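Local coordinates for 3-hydroxyacyl-CoA dehydrogenase type-2 (Mycobacterium avium, PDB 3PPI), which probably oxidises 3-hydroxyacyl-CoA thioesters to 3-ketoacyl-CoA with a nicotinamide cofactor, as a short-chain dehydrogenase, at residues K135-L139 and Y140-T144. Residues are numbered along the deposited sequence; the frame is centred on the assembly and turned at random.
Sequences KTIDL and YLNGT
Tyr140 N bonds back to Thr136 O in a regular alpha-helical turn, but the next turn of helix 130-156 in this Rossmann-type fold widens into a pi-type turn: Ile137 O accepts from both Leu141 N (2.9 Å) and Asn142 N (3.0 Å), and Gly143 N reaches back five residues to Asp138 O. The axes of 135-139 and 140-144 differ by 28°. Leu139 CD2 sits over a face of the Tyr140 ring in a CH-pi contact, 4.1 Å from the centroid. With CG anti to the backbone N (chi1 -179°), beside the carbonyl carbon, the leucine branch lies on the side of the next residue, where CD2 comes over that ring. Thr136 CG2 meets the same ring at CD2, 3.8 Å away, while Thr136 OG1 turns to Gly132 O. The phenol is tethered by a hydrogen bond from its OH to Gly112 O, and Ala190 and Lys191 of helix 185-205 also touch Tyr140. Ile137 and Leu141 run side by side, and both pack on Ile137 of the second subunit, so the distorted turn lies at a subunit interface. Asp138 and Asn142 also point the same way, carboxylate and amide planes 39° apart, with Asp138 OD1 3.1 Å from Asn142 ND2. Leu139 O accepts from His111 NE2, and Tyr140 O takes a 2.7 Å hydrogen bond from Thr144 OG1, which approaches from above the carbonyl plane.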
ATOM      1  N   LYS A 135       2.329  -8.175  25.535  1.00 19.89           N
ATOM      2  CA  LYS A 135       3.085  -9.417  25.337  1.00 19.95           C
ATOM      3  C   LYS A 135       3.336  -9.726  23.860  1.00 18.97           C
ATOM      4  O   LYS A 135       4.432 -10.159  23.491  1.00 19.10           O
ATOM      5  CB  LYS A 135       2.363 -10.615  25.975  1.00 21.67           C
ATOM      6  N   THR A 136       2.311  -9.522  23.030  1.00 17.58           N
ATOM      7  CA  THR A 136       2.397  -9.761  21.601  1.00 17.42           C
ATOM      8  C   THR A 136       3.335  -8.774  20.921  1.00 17.18           C
ATOM      9  O   THR A 136       4.200  -9.171  20.116  1.00 16.38           O
ATOM     10  CB  THR A 136       0.996  -9.719  20.966  1.00 16.63           C
ATOM     11  OG1 THR A 136       0.200 -10.730  21.596  1.00 18.75           O
ATOM     12  CG2 THR A 136       1.060  -9.950  19.446  1.00 15.65           C
ATOM     13  N   ILE A 137       3.179  -7.496  21.246  1.00 17.74           N
ATOM     14  CA  ILE A 137       4.109  -6.478  20.767  1.00 17.63           C
ATOM     15  C   ILE A 137       5.547  -6.814  21.216  1.00 18.77           C
ATOM     16  O   ILE A 137       6.480  -6.700  20.420  1.00 18.47           O
ATOM     17  CB  ILE A 137       3.756  -5.058  21.290  1.00 17.80           C
ATOM     18  CG1 ILE A 137       2.364  -4.588  20.821  1.00 17.84           C
ATOM     19  CG2 ILE A 137       4.842  -4.030  20.905  1.00 17.08           C
ATOM     20  CD1 ILE A 137       2.012  -4.849  19.388  1.00 17.28           C
ATOM     21  N   ASP A 138       5.720  -7.192  22.485  1.00 19.82           N
ATOM     22  CA  ASP A 138       7.053  -7.520  23.015  1.00 21.41           C
ATOM     23  C   ASP A 138       7.750  -8.644  22.228  1.00 21.25           C
ATOM     24  O   ASP A 138       8.906  -8.510  21.864  1.00 21.32           O
ATOM     25  CB  ASP A 138       7.005  -7.935  24.488  1.00 22.89           C
ATOM     26  CG  ASP A 138       6.761  -6.764  25.448  1.00 25.62           C
ATOM     27  OD1 ASP A 138       6.975  -5.580  25.103  1.00 30.75           O
ATOM     28  OD2 ASP A 138       6.337  -7.046  26.582  1.00 31.46           O
ATOM     29  N   LEU A 139       7.032  -9.725  21.946  1.00 20.82           N
ATOM     30  CA  LEU A 139       7.617 -10.883  21.283  1.00 20.91           C
ATOM     31  C   LEU A 139       7.910 -10.603  19.800  1.00 20.64           C
ATOM     32  O   LEU A 139       9.023 -10.860  19.329  1.00 20.13           O
ATOM     33  CB  LEU A 139       6.683 -12.098  21.397  1.00 21.03           C
ATOM     34  CG  LEU A 139       7.174 -13.409  20.763  1.00 21.98           C
ATOM     35  CD1 LEU A 139       8.533 -13.796  21.363  1.00 22.09           C
ATOM     36  CD2 LEU A 139       6.165 -14.550  20.954  1.00 23.39           C
ATOM     37  N   TYR A 140       6.918 -10.077  19.073  1.00 19.66           N
ATOM     38  CA  TYR A 140       6.989  -9.989  17.609  1.00 19.00           C
ATOM     39  C   TYR A 140       7.615  -8.709  17.072  1.00 18.78           C
ATOM     40  O   TYR A 140       8.264  -8.736  16.008  1.00 19.05           O
ATOM     41  CB  TYR A 140       5.605 -10.217  16.973  1.00 18.56           C
ATOM     42  CG  TYR A 140       5.099 -11.591  17.250  1.00 20.97           C
ATOM     43  CD1 TYR A 140       5.706 -12.694  16.664  1.00 22.48           C
ATOM     44  CD2 TYR A 140       4.055 -11.811  18.154  1.00 22.88           C
ATOM     45  CE1 TYR A 140       5.274 -13.991  16.958  1.00 25.05           C
ATOM     46  CE2 TYR A 140       3.618 -13.083  18.439  1.00 23.69           C
ATOM     47  CZ  TYR A 140       4.229 -14.175  17.832  1.00 24.71           C
ATOM     48  OH  TYR A 140       3.833 -15.458  18.128  1.00 27.09           O
ATOM     49  N   LEU A 141       7.407  -7.593  17.779  1.00 17.81           N
ATOM     50  CA  LEU A 141       7.974  -6.311  17.363  1.00 16.76           C
ATOM     51  C   LEU A 141       9.260  -6.013  18.151  1.00 17.67           C
ATOM     52  O   LEU A 141      10.341  -5.935  17.556  1.00 17.07           O
ATOM     53  CB  LEU A 141       6.950  -5.184  17.500  1.00 15.61           C
ATOM     54  CG  LEU A 141       7.392  -3.786  17.069  1.00 15.57           C
ATOM     55  CD1 LEU A 141       8.072  -3.812  15.671  1.00 14.98           C
ATOM     56  CD2 LEU A 141       6.192  -2.841  17.088  1.00 16.38           C
ATOM     57  N   ASN A 142       9.169  -5.845  19.471  1.00 18.48           N
ATOM     58  CA  ASN A 142      10.380  -5.558  20.274  1.00 19.00           C
ATOM     59  C   ASN A 142      11.444  -6.652  20.094  1.00 19.21           C
ATOM     60  O   ASN A 142      12.620  -6.350  19.927  1.00 18.84           O
ATOM     61  CB  ASN A 142      10.083  -5.350  21.782  1.00 19.94           C
ATOM     62  CG  ASN A 142       9.217  -4.125  22.055  1.00 21.47           C
ATOM     63  OD1 ASN A 142       8.886  -3.405  21.157  1.00 28.63           O
ATOM     64  ND2 ASN A 142       8.837  -3.912  23.302  1.00 25.95           N
ATOM     65  N   GLY A 143      11.028  -7.915  20.104  1.00 18.69           N
ATOM     66  CA  GLY A 143      11.957  -9.022  19.891  1.00 19.21           C
ATOM     67  C   GLY A 143      12.675  -8.939  18.548  1.00 18.60           C
ATOM     68  O   GLY A 143      13.888  -9.153  18.460  1.00 19.26           O
ATOM     69  N   THR A 144      11.940  -8.598  17.507  1.00 17.45           N
ATOM     70  CA  THR A 144      12.538  -8.414  16.180  1.00 16.80           C
ATOM     71  C   THR A 144      13.551  -7.282  16.200  1.00 17.02           C
ATOM     72  O   THR A 144      14.663  -7.443  15.673  1.00 18.08           O
ATOM     73  CB  THR A 144      11.475  -8.164  15.107  1.00 16.11           C
ATOM     74  OG1 THR A 144      10.695  -9.355  14.970  1.00 17.04           O
ATOM     75  CG2 THR A 144      12.109  -7.799  13.731  1.00 13.43           C
TER